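Local coordinates for VAL-1 (Chlorella virus, PDB 3GNE), which cleaves the polysaccharide alginate, as a lyase of polysaccharide lyase family 14, probably by beta-elimination, at residues V79-G84 against A233-F238; G90-G95 against N218-G223; N115-Q120 against I168-K173; D154-A159 against V190-K195. All blocks are in the same frame, centred on the assembly; numbering follows the deposited sequence. Where two conformers were deposited one is given.

Contact 1: V79-G84 against A233-F238; sequences VFYPKG and AYFTNF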
loop_
_atom_site.group_PDB
_atom_site.type_symbol
_atom_site.label_atom_id
_atom_site.label_comp_id
_atom_site.label_asym_id
_atom_site.label_seq_id
_atom_site.Cartn_x
_atom_site.Cartn_y
_atom_site.Cartn_z
ATOM N N VAL A 79 -3.669 9.800 6.693
ATOM C CA VAL A 79 -2.565 9.716 7.684
ATOM C C VAL A 79 -2.151 11.093 8.165
ATOM O O VAL A 79 -2.072 12.049 7.421
ATOM C CB VAL A 79 -1.390 8.980 7.027
ATOM C CG1 VAL A 79 -0.897 9.758 5.794
ATOM C CG2 VAL A 79 -0.269 8.766 8.045
ATOM N N PHE A 80 -1.937 11.174 9.469
ATOM C CA PHE A 80 -1.526 12.385 10.165
ATOM C C PHE A 80 -0.104 12.170 10.718
ATOM O O PHE A 80 0.109 11.247 11.522
ATOM C CB PHE A 80 -2.512 12.636 11.283
ATOM C CG PHE A 80 -2.389 13.963 12.023
ATOM C CD1 PHE A 80 -3.368 14.942 11.809
ATOM C CD2 PHE A 80 -1.387 14.266 12.919
ATOM C CE1 PHE A 80 -3.317 16.125 12.512
ATOM C CE2 PHE A 80 -1.323 15.452 13.629
ATOM C CZ PHE A 80 -2.295 16.409 13.434
ATOM N N TYR A 81 0.796 13.018 10.257
ATOM C CA TYR A 81 2.199 13.063 10.706
ATOM C C TYR A 81 2.371 14.291 11.598
ATOM O O TYR A 81 2.391 15.400 11.020
ATOM C CB TYR A 81 3.118 13.167 9.496
ATOM C CG TYR A 81 3.132 11.855 8.701
ATOM C CD1 TYR A 81 3.825 10.767 9.275
ATOM C CD2 TYR A 81 2.530 11.713 7.456
ATOM C CE1 TYR A 81 3.863 9.560 8.552
ATOM C CE2 TYR A 81 2.568 10.498 6.768
ATOM C CZ TYR A 81 3.249 9.445 7.343
ATOM O OH TYR A 81 3.305 8.212 6.695
ATOM N N PRO A 82 2.500 14.134 12.897
ATOM C CA PRO A 82 2.724 15.311 13.724
ATOM C C PRO A 82 3.990 16.032 13.301
ATOM O O PRO A 82 4.962 15.392 12.896
ATOM C CB PRO A 82 2.898 14.722 15.128
ATOM C CG PRO A 82 2.113 13.423 15.087
ATOM C CD PRO A 82 2.412 12.895 13.678
ATOM N N LYS A 83 4.005 17.354 13.446
ATOM C CA LYS A 83 5.191 18.146 13.206
ATOM C C LYS A 83 6.450 17.532 13.800
ATOM O O LYS A 83 6.367 17.128 14.979
ATOM C CB LYS A 83 4.931 19.557 13.780
ATOM C CG LYS A 83 5.977 20.601 13.355
ATOM C CD LYS A 83 5.846 21.862 14.169
ATOM C CE LYS A 83 6.765 23.004 13.754
ATOM N NZ LYS A 83 6.280 24.278 14.437
ATOM N N GLY A 84 7.549 17.447 13.026
ATOM C CA GLY A 84 8.777 16.873 13.604
ATOM C C GLY A 84 8.948 15.415 13.221
ATOM O O GLY A 84 10.039 14.895 13.412
ATOM N N ALA A 233 2.678 8.048 13.960
ATOM C CA ALA A 233 1.781 8.623 12.980
ATOM C C ALA A 233 0.407 8.026 13.236
ATOM O O ALA A 233 0.296 6.962 13.857
ATOM C CB ALA A 233 2.252 8.355 11.560
ATOM N N TYR A 234 -0.627 8.672 12.714
ATOM C CA TYR A 234 -1.968 8.141 12.918
ATOM C C TYR A 234 -2.641 7.840 11.579
ATOM O O TYR A 234 -2.601 8.669 10.671
ATOM C CB TYR A 234 -2.846 9.131 13.696
ATOM C CG TYR A 234 -2.241 9.567 15.004
ATOM C CD1 TYR A 234 -2.492 8.868 16.182
ATOM C CD2 TYR A 234 -1.408 10.697 15.048
ATOM C CE1 TYR A 234 -1.919 9.271 17.389
ATOM C CE2 TYR A 234 -0.859 11.102 16.240
ATOM C CZ TYR A 234 -1.120 10.395 17.402
ATOM O OH TYR A 234 -0.542 10.854 18.588
ATOM N N PHE A 235 -3.265 6.682 11.473
ATOM C CA PHE A 235 -3.964 6.292 10.260
ATOM C C PHE A 235 -5.449 6.127 10.556
ATOM O O PHE A 235 -5.846 5.646 11.605
ATOM C CB PHE A 235 -3.398 4.910 9.760
ATOM C CG PHE A 235 -1.992 5.051 9.189
ATOM C CD1 PHE A 235 -1.766 5.345 7.863
ATOM C CD2 PHE A 235 -0.896 4.867 10.048
ATOM C CE1 PHE A 235 -0.468 5.452 7.349
ATOM C CE2 PHE A 235 0.405 4.971 9.552
ATOM C CZ PHE A 235 0.631 5.273 8.201
ATOM N N THR A 236 -6.273 6.521 9.600
ATOM C CA THR A 236 -7.724 6.432 9.839
ATOM C C THR A 236 -8.456 6.308 8.535
ATOM O O THR A 236 -7.899 6.531 7.471
ATOM C CB THR A 236 -8.195 7.687 10.637
ATOM O OG1 THR A 236 -9.521 7.462 11.135
ATOM C CG2 THR A 236 -8.149 8.950 9.753
ATOM N N ASN A 237 -9.753 5.988 8.627
ATOM C CA ASN A 237 -10.664 6.055 7.503
ATOM C C ASN A 237 -10.191 5.172 6.350
ATOM O O ASN A 237 -10.086 5.631 5.200
ATOM C CB ASN A 237 -10.863 7.512 7.021
ATOM C CG ASN A 237 -12.172 7.622 6.266
ATOM O OD1 ASN A 237 -13.086 6.809 6.402
ATOM N ND2 ASN A 237 -12.260 8.673 5.420
ATOM N N PHE A 238 -9.916 3.923 6.637
ATOM C CA PHE A 238 -9.564 2.962 5.589
ATOM C C PHE A 238 -10.817 2.618 4.793
ATOM O O PHE A 238 -11.825 2.193 5.364
ATOM C CB PHE A 238 -9.028 1.666 6.235
ATOM C CG PHE A 238 -7.652 1.844 6.846
ATOM C CD1 PHE A 238 -6.523 1.562 6.084
ATOM C CD2 PHE A 238 -7.470 2.265 8.153
ATOM C CE1 PHE A 238 -5.239 1.680 6.691
ATOM C CE2 PHE A 238 -6.241 2.399 8.750
ATOM C CZ PHE A 238 -5.112 2.113 7.991
#
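The carbonyl oxygen of Y234 is gripped from the neighbouring strand by two donors: the amide N of F80 stands 2.9 Å from Y234 O in a nearly straight hydrogen bond (165°), and the CA-H of V79 adds a softer contact, with V79 CA 3.2 Å from Y234 O. The return bond, Y234 N to F80 O, has the same 2.9 Å length, and the two together make F80 and Y234 an antiparallel hydrogen-bonded pair. On one face of the sheet their side chains lie next to each other, with CD2 of F80 4.2 Å from CD2 of Y234, while CG of P82 comes in at the edge of the Y234 ring. F34 and W165 add further aromatic rings on this side. V79 and F235, a non-hydrogen-bonded pair, face the other way. The V79 methyl CG2, anti to the backbone N, is carried over one face of the F235 ring, 3.7 Å from its centroid and offset toward the rim: a CH-pi contact. Next to it, CB of A233 rests 3.6 Å from CE1 of Y81, whose ring leans back toward the strand just as the backbone leaves it. This is the ordinary alternation of an antiparallel pair, with V79 and F235 on the core side, here in one sheet of a beta-sandwich consistent with the concanavalin-like clan.

Contact 2: G90-G95 against N218-G223; sequences GGKHGG and NTFFGG. With FLC (citrate anion), chain C.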
loop_
_atom_site.group_PDB
_atom_site.type_symbol
_atom_site.label_atom_id
_atom_site.label_comp_id
_atom_site.label_asym_id
_atom_site.label_seq_id
_atom_site.Cartn_x
_atom_site.Cartn_y
_atom_site.Cartn_z
ATOM N N GLY A 90 12.112 7.080 3.440
ATOM C CA GLY A 90 10.889 6.490 2.946
ATOM C C GLY A 90 10.463 5.243 3.715
ATOM O O GLY A 90 11.122 4.779 4.688
ATOM N N GLY A 91 9.323 4.696 3.350
ATOM C CA GLY A 91 8.728 3.572 4.059
ATOM C C GLY A 91 7.435 3.206 3.387
ATOM O O GLY A 91 7.044 3.817 2.378
ATOM N N LYS A 92 6.760 2.227 3.962
ATOM C CA LYS A 92 5.551 1.700 3.351
ATOM C C LYS A 92 4.284 2.104 4.104
ATOM O O LYS A 92 4.288 2.208 5.328
ATOM C CB LYS A 92 5.568 0.150 3.384
ATOM C CG LYS A 92 6.299 -0.492 2.228
ATOM C CD LYS A 92 7.776 -0.139 2.181
ATOM C CE LYS A 92 8.407 -0.964 1.052
ATOM N NZ LYS A 92 9.851 -0.522 0.898
ATOM N N HIS A 93 3.207 2.198 3.340
ATOM C CA HIS A 93 1.852 2.198 3.901
ATOM C C HIS A 93 1.226 0.837 3.670
ATOM O O HIS A 93 1.235 -0.023 4.553
ATOM C CB HIS A 93 1.009 3.315 3.264
ATOM C CG HIS A 93 1.334 4.670 3.806
ATOM N ND1 HIS A 93 0.610 5.764 3.388
ATOM C CD2 HIS A 93 2.273 5.105 4.683
ATOM C CE1 HIS A 93 1.107 6.816 4.020
ATOM N NE2 HIS A 93 2.118 6.477 4.807
ATOM N N GLY A 94 0.728 0.582 2.446
ATOM C CA GLY A 94 0.113 -0.685 2.104
ATOM C C GLY A 94 -0.401 -0.611 0.685
ATOM O O GLY A 94 -0.129 0.345 -0.034
ATOM N N GLY A 95 -1.159 -1.625 0.290
ATOM C CA GLY A 95 -1.679 -1.606 -1.096
ATOM C C GLY A 95 -2.311 -2.947 -1.386
ATOM O O GLY A 95 -2.803 -3.648 -0.515
ATOM N N ASN A 218 0.891 -2.868 5.683
ATOM C CA ASN A 218 2.081 -3.205 6.460
ATOM C C ASN A 218 2.984 -1.987 6.433
ATOM O O ASN A 218 3.690 -1.735 5.479
ATOM C CB ASN A 218 2.771 -4.422 5.860
ATOM C CG ASN A 218 3.795 -4.970 6.831
ATOM O OD1 ASN A 218 4.168 -4.336 7.803
ATOM N ND2 ASN A 218 4.237 -6.178 6.555
ATOM N N THR A 219 2.885 -1.183 7.520
ATOM C CA THR A 219 3.574 0.102 7.512
ATOM C C THR A 219 4.835 -0.003 8.364
ATOM O O THR A 219 4.844 -0.540 9.468
ATOM C CB THR A 219 2.647 1.221 7.992
ATOM O OG1 THR A 219 3.380 2.472 7.890
ATOM C CG2 THR A 219 2.160 1.102 9.443
ATOM N N PHE A 220 5.931 0.471 7.779
ATOM C CA PHE A 220 7.265 0.383 8.402
ATOM C C PHE A 220 8.200 1.242 7.627
ATOM O O PHE A 220 7.919 1.566 6.440
ATOM C CB PHE A 220 7.745 -1.094 8.423
ATOM C CG PHE A 220 7.807 -1.731 7.053
ATOM C CD1 PHE A 220 6.688 -2.445 6.584
ATOM C CD2 PHE A 220 8.953 -1.620 6.238
ATOM C CE1 PHE A 220 6.735 -3.015 5.316
ATOM C CE2 PHE A 220 8.984 -2.206 4.987
ATOM C CZ PHE A 220 7.864 -2.910 4.520
ATOM N N PHE A 221 9.356 1.593 8.228
ATOM C CA PHE A 221 10.357 2.357 7.543
ATOM C C PHE A 221 11.222 1.515 6.630
ATOM O O PHE A 221 11.584 0.392 6.948
ATOM C CB PHE A 221 11.304 3.015 8.578
ATOM C CG PHE A 221 10.756 4.343 9.109
ATOM C CD1 PHE A 221 11.398 5.524 8.745
ATOM C CD2 PHE A 221 9.627 4.385 9.931
ATOM C CE1 PHE A 221 10.895 6.752 9.161
ATOM C CE2 PHE A 221 9.097 5.619 10.340
ATOM C CZ PHE A 221 9.760 6.790 9.961
ATOM N N GLY A 222 11.588 2.121 5.482
ATOM C CA GLY A 222 12.589 1.509 4.638
ATOM C C GLY A 222 12.020 0.456 3.699
ATOM O O GLY A 222 10.846 0.377 3.406
ATOM N N GLY A 223 12.901 -0.351 3.200
ATOM C CA GLY A 223 14.335 -0.220 3.373
ATOM C C GLY A 223 14.967 0.812 2.464
ATOM O O GLY A 223 14.253 1.373 1.613
HETATM C CAC FLC C . 9.349 -4.893 0.905
HETATM C CA FLC C . 10.789 -5.212 1.255
HETATM C CB FLC C . 11.658 -3.957 1.112
HETATM C CBC FLC C . 11.574 -3.532 -0.353
HETATM C CG FLC C . 13.098 -4.322 1.462
HETATM C CGC FLC C . 14.092 -3.156 1.352
HETATM O OA1 FLC C . 8.731 -4.111 1.610
HETATM O OA2 FLC C . 8.880 -5.436 -0.079
HETATM O OB1 FLC C . 10.911 -2.506 -0.602
HETATM O OB2 FLC C . 12.118 -4.259 -1.223
HETATM O OG1 FLC C . 13.787 -2.171 0.686
HETATM O OG2 FLC C . 15.209 -3.311 1.925
HETATM O OHB FLC C . 11.187 -2.968 2.010
#
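K92 and F220 meet on an antiparallel strand pair of the seven-stranded sheet in the beta-sandwich, where a bound citrate lies beside them. Crossing the F220 ring, the lysine side chain puts CB over one face, 4.1 Å from the centroid in a CH-pi contact, and passes CZ of F220 with its CD at 3.6 Å. A bend at chi2 (63°) turns the chain along the ring, while CG of F220 sits between its own backbone N and carbonyl carbon (chi1 58°), bringing the ring back beneath the lysine. Polar bonds lock the strands: K92 N reaches F220 O at 2.8 Å, and the hydroxyl OG1 of T219 donates to K92 O at 2.7 Å, the weak F220 N bond adding to the same oxygen. G91 lies close against F221, their CA atoms 4.0 Å apart. Citrate, probably from the crystallisation liquor, is also held by R116, Y128, Y130 and H147, consistent with a pocket suited to an anionic substrate. Its oxygen OA1 lies in plane at the edge of the F220 ring. K92 NZ is gripped three ways, by G222 O at 2.8 Å and by citrate OB1 at 2.7 Å and OHB at 3.0 Å.

Contact 3: N115-Q120 against I168-K173; sequences NRIMWQ and IEIGTK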
loop_
_atom_site.group_PDB
_atom_site.type_symbol
_atom_site.label_atom_id
_atom_site.label_comp_id
_atom_site.label_asym_id
_atom_site.label_seq_id
_atom_site.Cartn_x
_atom_site.Cartn_y
_atom_site.Cartn_z
ATOM N N ASN A 115 0.981 -3.753 -5.566
ATOM C CA ASN A 115 0.861 -2.322 -5.873
ATOM C C ASN A 115 0.744 -1.590 -4.553
ATOM O O ASN A 115 -0.321 -1.714 -3.934
ATOM C CB ASN A 115 -0.399 -2.098 -6.735
ATOM C CG ASN A 115 -0.407 -0.736 -7.388
ATOM O OD1 ASN A 115 0.682 -0.151 -7.523
ATOM N ND2 ASN A 115 -1.581 -0.242 -7.752
ATOM N N ARG A 116 1.798 -0.906 -4.113
ATOM C CA ARG A 116 1.776 -0.316 -2.789
ATOM C C ARG A 116 2.099 1.167 -2.837
ATOM O O ARG A 116 2.748 1.654 -3.749
ATOM C CB ARG A 116 2.807 -0.981 -1.883
ATOM C CG ARG A 116 2.355 -2.370 -1.420
ATOM C CD ARG A 116 3.359 -2.971 -0.400
ATOM N NE ARG A 116 4.583 -3.349 -1.186
ATOM C CZ ARG A 116 5.717 -3.778 -0.641
ATOM N NH1 ARG A 116 5.829 -3.853 0.704
ATOM N NH2 ARG A 116 6.777 -4.138 -1.385
ATOM N N ILE A 117 1.659 1.862 -1.783
ATOM C CA ILE A 117 2.113 3.216 -1.533
ATOM C C ILE A 117 3.344 3.181 -0.653
ATOM O O ILE A 117 3.346 2.493 0.415
ATOM C CB ILE A 117 1.011 3.995 -0.764
ATOM C CG1 ILE A 117 -0.222 4.241 -1.641
ATOM C CG2 ILE A 117 1.600 5.287 -0.202
ATOM C CD1 ILE A 117 -0.015 5.249 -2.779
ATOM N N MET A 118 4.374 3.921 -1.044
ATOM C CA MET A 118 5.470 4.264 -0.156
ATOM C C MET A 118 5.517 5.782 0.046
ATOM O O MET A 118 5.249 6.563 -0.854
ATOM C CB MET A 118 6.846 3.896 -0.710
ATOM C CG MET A 118 7.197 2.424 -0.447
ATOM S SD MET A 118 8.863 2.053 -1.076
ATOM C CE MET A 118 9.907 2.939 0.079
ATOM N N TRP A 119 5.916 6.160 1.264
ATOM C CA TRP A 119 6.375 7.532 1.472
ATOM C C TRP A 119 7.852 7.604 1.106
ATOM O O TRP A 119 8.509 6.558 0.980
ATOM C CB TRP A 119 6.095 8.040 2.867
ATOM C CG TRP A 119 7.036 7.675 3.990
ATOM C CD1 TRP A 119 8.206 8.316 4.293
ATOM C CD2 TRP A 119 6.902 6.615 4.955
ATOM N NE1 TRP A 119 8.832 7.739 5.385
ATOM C CE2 TRP A 119 8.028 6.679 5.806
ATOM C CE3 TRP A 119 5.951 5.616 5.177
ATOM C CZ2 TRP A 119 8.240 5.807 6.870
ATOM C CZ3 TRP A 119 6.149 4.748 6.225
ATOM C CH2 TRP A 119 7.281 4.836 7.066
ATOM N N GLN A 120 8.355 8.818 0.956
ATOM C CA GLN A 120 9.710 9.072 0.534
ATOM C C GLN A 120 10.293 10.143 1.445
ATOM O O GLN A 120 9.652 10.682 2.330
ATOM C CB GLN A 120 9.726 9.611 -0.906
ATOM C CG GLN A 120 9.085 8.617 -1.911
ATOM C CD GLN A 120 10.062 7.488 -2.207
ATOM O OE1 GLN A 120 10.125 6.429 -1.501
ATOM N NE2 GLN A 120 10.783 7.698 -3.257
ATOM N N ILE A 168 -4.925 9.595 1.077
ATOM C CA ILE A 168 -4.189 8.778 0.142
ATOM C C ILE A 168 -5.131 7.787 -0.537
ATOM O O ILE A 168 -5.974 7.198 0.132
ATOM C CB ILE A 168 -3.115 7.954 0.914
ATOM C CG1 ILE A 168 -2.273 8.851 1.843
ATOM C CG2 ILE A 168 -2.269 7.159 -0.076
ATOM C CD1 ILE A 168 -1.446 9.880 1.143
ATOM N N GLU A 169 -4.953 7.520 -1.835
ATOM C CA GLU A 169 -5.694 6.429 -2.447
ATOM C C GLU A 169 -4.729 5.691 -3.378
ATOM O O GLU A 169 -3.827 6.318 -3.963
ATOM C CB GLU A 169 -6.906 6.921 -3.305
ATOM C CG GLU A 169 -7.803 7.919 -2.547
ATOM C CD GLU A 169 -9.133 8.096 -3.290
ATOM O OE1 GLU A 169 -9.546 7.224 -4.083
ATOM O OE2 GLU A 169 -9.770 9.101 -2.991
ATOM N N ILE A 170 -4.999 4.411 -3.563
ATOM C CA ILE A 170 -4.238 3.674 -4.547
ATOM C C ILE A 170 -5.221 2.792 -5.327
ATOM O O ILE A 170 -5.911 1.960 -4.703
ATOM C CB ILE A 170 -3.073 2.836 -3.962
ATOM C CG1 ILE A 170 -2.257 2.146 -5.050
ATOM C CG2 ILE A 170 -3.496 1.870 -2.866
ATOM C CD1 ILE A 170 -0.861 1.715 -4.623
ATOM N N GLY A 171 -5.230 2.973 -6.641
ATOM C CA GLY A 171 -6.092 2.190 -7.520
ATOM C C GLY A 171 -5.288 1.159 -8.290
ATOM O O GLY A 171 -4.131 1.379 -8.665
ATOM N N THR A 172 -5.943 0.022 -8.502
ATOM C CA THR A 172 -5.323 -1.073 -9.243
ATOM C C THR A 172 -6.318 -1.613 -10.243
ATOM O O THR A 172 -7.425 -1.955 -9.808
ATOM C CB THR A 172 -4.907 -2.226 -8.296
ATOM O OG1 THR A 172 -4.085 -1.703 -7.257
ATOM C CG2 THR A 172 -4.053 -3.208 -9.048
ATOM N N LYS A 173 -5.980 -1.702 -11.523
ATOM C CA LYS A 173 -6.917 -2.253 -12.509
ATOM C C LYS A 173 -6.185 -3.329 -13.298
ATOM O O LYS A 173 -5.142 -3.076 -13.914
ATOM C CB LYS A 173 -7.391 -1.145 -13.465
ATOM C CG LYS A 173 -8.305 -1.709 -14.572
ATOM C CD LYS A 173 -8.858 -0.574 -15.426
ATOM C CE LYS A 173 -9.973 -1.197 -16.281
ATOM N NZ LYS A 173 -9.453 -2.016 -17.396
#
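The hydrophobic interior between the two sheets of the beta-sandwich is filled here by I117, I168 and I170, with a polar bond from N115 to T172 at one end. The strand axes run 7.9 Å apart at their closest and 155° from one another, so the side chains, rather than the backbones, make the contact. I117 and I170 interdigitate from facing sheets, CG1 of I117 lying 3.9 Å from CB of I170, and that same CG1 stands equally far from the CG2 methyl of I168. Trans about chi1 (-177°), I170 extends across the gap, where its methyl I170 CD1 lies 3.5 Å from R116 C. The asparagine and threonine meet from facing strands. N115 ND2 donates to T172 OG1 at 2.9 Å, nearly straight at 176° and with the acceptor in the amide plane; a second bond, to S188 OG, further fixes the rotation of this buried amide. Strand 112-119 lies between strands 91-99 and 125-130 in its sheet, whereas strand 166-173 is flanked by 72-80 and 186-192 in the other, and W77 of strand 72-80 covers both I117 and I168.

Contact 4: D154-A159 against V190-K195; sequences DDFKNA and VIVNGK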
loop_
_atom_site.group_PDB
_atom_site.type_symbol
_atom_site.label_atom_id
_atom_site.label_comp_id
_atom_site.label_asym_id
_atom_site.label_seq_id
_atom_site.Cartn_x
_atom_site.Cartn_y
_atom_site.Cartn_z
ATOM N N ASP A 154 8.350 12.448 -9.054
ATOM C CA ASP A 154 8.362 13.881 -9.319
ATOM C C ASP A 154 7.009 14.542 -9.173
ATOM O O ASP A 154 6.912 15.765 -9.293
ATOM C CB ASP A 154 8.923 14.125 -10.737
ATOM C CG ASP A 154 10.443 14.000 -10.832
ATOM O OD1 ASP A 154 11.079 13.995 -9.755
ATOM O OD2 ASP A 154 10.951 13.906 -11.984
ATOM N N ASP A 155 5.955 13.777 -8.938
ATOM C CA ASP A 155 4.616 14.328 -8.895
ATOM C C ASP A 155 4.159 14.544 -7.469
ATOM O O ASP A 155 3.191 15.302 -7.295
ATOM C CB ASP A 155 3.645 13.375 -9.619
ATOM C CG ASP A 155 4.048 13.049 -11.045
ATOM O OD1 ASP A 155 4.260 14.030 -11.782
ATOM O OD2 ASP A 155 4.122 11.848 -11.367
ATOM N N PHE A 156 4.803 13.954 -6.476
ATOM C CA PHE A 156 4.292 14.026 -5.118
ATOM C C PHE A 156 5.385 14.422 -4.153
ATOM O O PHE A 156 5.384 14.007 -3.006
ATOM C CB PHE A 156 3.695 12.671 -4.673
ATOM C CG PHE A 156 2.449 12.277 -5.475
ATOM C CD1 PHE A 156 2.478 11.164 -6.287
ATOM C CD2 PHE A 156 1.284 13.010 -5.406
ATOM C CE1 PHE A 156 1.375 10.744 -7.021
ATOM C CE2 PHE A 156 0.158 12.629 -6.105
ATOM C CZ PHE A 156 0.212 11.495 -6.915
ATOM N N LYS A 157 6.356 15.228 -4.610
ATOM C CA LYS A 157 7.380 15.665 -3.658
ATOM C C LYS A 157 6.702 16.434 -2.519
ATOM O O LYS A 157 5.808 17.264 -2.721
ATOM C CB LYS A 157 8.498 16.496 -4.302
ATOM C CG LYS A 157 9.355 15.763 -5.323
ATOM C CD LYS A 157 10.613 16.494 -5.773
ATOM C CE LYS A 157 11.148 15.826 -7.073
ATOM N NZ LYS A 157 11.411 14.378 -6.772
ATOM N N ASN A 158 7.134 16.155 -1.300
ATOM C CA ASN A 158 6.624 16.772 -0.088
ATOM C C ASN A 158 5.104 16.809 -0.051
ATOM O O ASN A 158 4.488 17.721 0.508
ATOM C CB ASN A 158 7.245 18.176 -0.007
ATOM C CG ASN A 158 6.996 18.803 1.342
ATOM O OD1 ASN A 158 7.235 18.183 2.393
ATOM N ND2 ASN A 158 6.500 20.039 1.283
ATOM N N ALA A 159 4.466 15.794 -0.624
ATOM C CA ALA A 159 3.004 15.806 -0.665
ATOM C C ALA A 159 2.395 15.582 0.717
ATOM O O ALA A 159 1.291 16.053 1.002
ATOM C CB ALA A 159 2.488 14.743 -1.641
ATOM N N VAL A 190 -2.423 6.711 -8.123
ATOM C CA VAL A 190 -2.170 7.184 -6.775
ATOM C C VAL A 190 -2.807 8.555 -6.695
ATOM O O VAL A 190 -2.669 9.362 -7.612
ATOM C CB VAL A 190 -0.667 7.280 -6.462
ATOM C CG1 VAL A 190 -0.439 7.996 -5.129
ATOM C CG2 VAL A 190 -0.095 5.857 -6.452
ATOM N N ILE A 191 -3.493 8.761 -5.570
ATOM C CA ILE A 191 -4.020 10.078 -5.252
ATOM C C ILE A 191 -3.461 10.500 -3.898
ATOM O O ILE A 191 -3.519 9.728 -2.960
ATOM C CB ILE A 191 -5.573 10.125 -5.220
ATOM C CG1 ILE A 191 -6.226 9.572 -6.460
ATOM C CG2 ILE A 191 -5.988 11.576 -5.032
ATOM C CD1 ILE A 191 -7.740 9.479 -6.374
ATOM N N VAL A 192 -2.934 11.736 -3.847
ATOM C CA VAL A 192 -2.506 12.291 -2.571
ATOM C C VAL A 192 -3.138 13.682 -2.476
ATOM O O VAL A 192 -2.862 14.555 -3.327
ATOM C CB VAL A 192 -0.987 12.409 -2.378
ATOM C CG1 VAL A 192 -0.725 12.878 -0.971
ATOM C CG2 VAL A 192 -0.308 11.034 -2.634
ATOM N N ASN A 193 -3.990 13.902 -1.483
ATOM C CA ASN A 193 -4.649 15.190 -1.237
ATOM C C ASN A 193 -5.233 15.734 -2.496
ATOM O O ASN A 193 -5.124 16.897 -2.849
ATOM C CB ASN A 193 -3.675 16.173 -0.587
ATOM C CG ASN A 193 -3.260 15.683 0.811
ATOM O OD1 ASN A 193 -4.117 15.139 1.530
ATOM N ND2 ASN A 193 -2.032 15.920 1.155
ATOM N N GLY A 194 -5.965 14.897 -3.224
ATOM C CA GLY A 194 -6.716 15.283 -4.387
ATOM C C GLY A 194 -5.929 15.267 -5.682
ATOM O O GLY A 194 -6.529 15.373 -6.759
ATOM N N LYS A 195 -4.593 15.144 -5.664
ATOM C CA LYS A 195 -3.810 15.105 -6.900
ATOM C C LYS A 195 -3.644 13.637 -7.331
ATOM O O LYS A 195 -3.157 12.831 -6.546
ATOM C CB LYS A 195 -2.429 15.706 -6.736
ATOM C CG LYS A 195 -1.545 15.613 -7.971
ATOM C CD LYS A 195 -0.230 16.376 -7.717
ATOM C CE LYS A 195 0.543 16.379 -9.043
ATOM N NZ LYS A 195 1.848 17.082 -9.000
HETATM O O HOH W 1 3.175 16.423 -11.561
HETATM O O HOH W 2 -0.292 17.269 -0.810
#
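Apolar contacts form the body of this junction, where F156 from the loop meets V190 and V192 of a strand and K195 beyond its turn. The CG2 methyl of V192 sits over one face of the F156 ring, 4.0 Å from the centroid and 22° off the normal, a CH-pi contact displaced toward the rim; over the opposite face lies CB of the preceding D155. V190 completes the nest, its CG1 3.8 Å from CE1 of the ring, and V125 of another strand packs against the same three side chains. V192 has a second branch in use: CG1, anti to the backbone N (chi1 -175°), points at CB of A159, also at 3.8 Å. Among the polar contacts, the K195 carbonyl O comes in the plane of the F156 ring, at its edge, 3.4 Å from CE2. The extended K195 chain reaches across to the loop, where NZ donates to D155 O at 2.8 Å, in the carbonyl plane and on a lone pair. Two waters add bridges. One accepts from K195 NZ and donates to D155 OD1 at 2.6 Å; another accepts from N193 ND2 and donates to A159 O. N193 itself is tied by its amide to R167 and N166. The type I' turn from V192 to K195 is thus joined to the loop by one buried phenylalanine packed on valines, with a hydrated polar margin. There D155 OD1 and K195 NZ stay 4.8 Å apart; their opposite charges probably still attract, with a water bridging them in place of a direct salt bridge.

Contacts 1 and 2 belong to opposite sheets and meet across the core, where Y81 OH and H93 NE2 lie 2.8 Å apart, a probable hydrogen bond. Contact 2 continues within its sheet into contact 3 through the backbone: G91 O to W119 N measures 2.8 Å and G94 O to I117 N 2.9 Å. Contact 3 joins contact 4 along the other sheet, E169 N lying 2.9 Å from I191 O, while CD1 of I117 comes within 3.6 Å of CG1 of V190. Only contact 2 touches the citrate with both segments; R116 of contact 3 reaches it too. Contact 4 stands apart from contact 2, about 17 Å between centres and about 8 Å between nearest atoms.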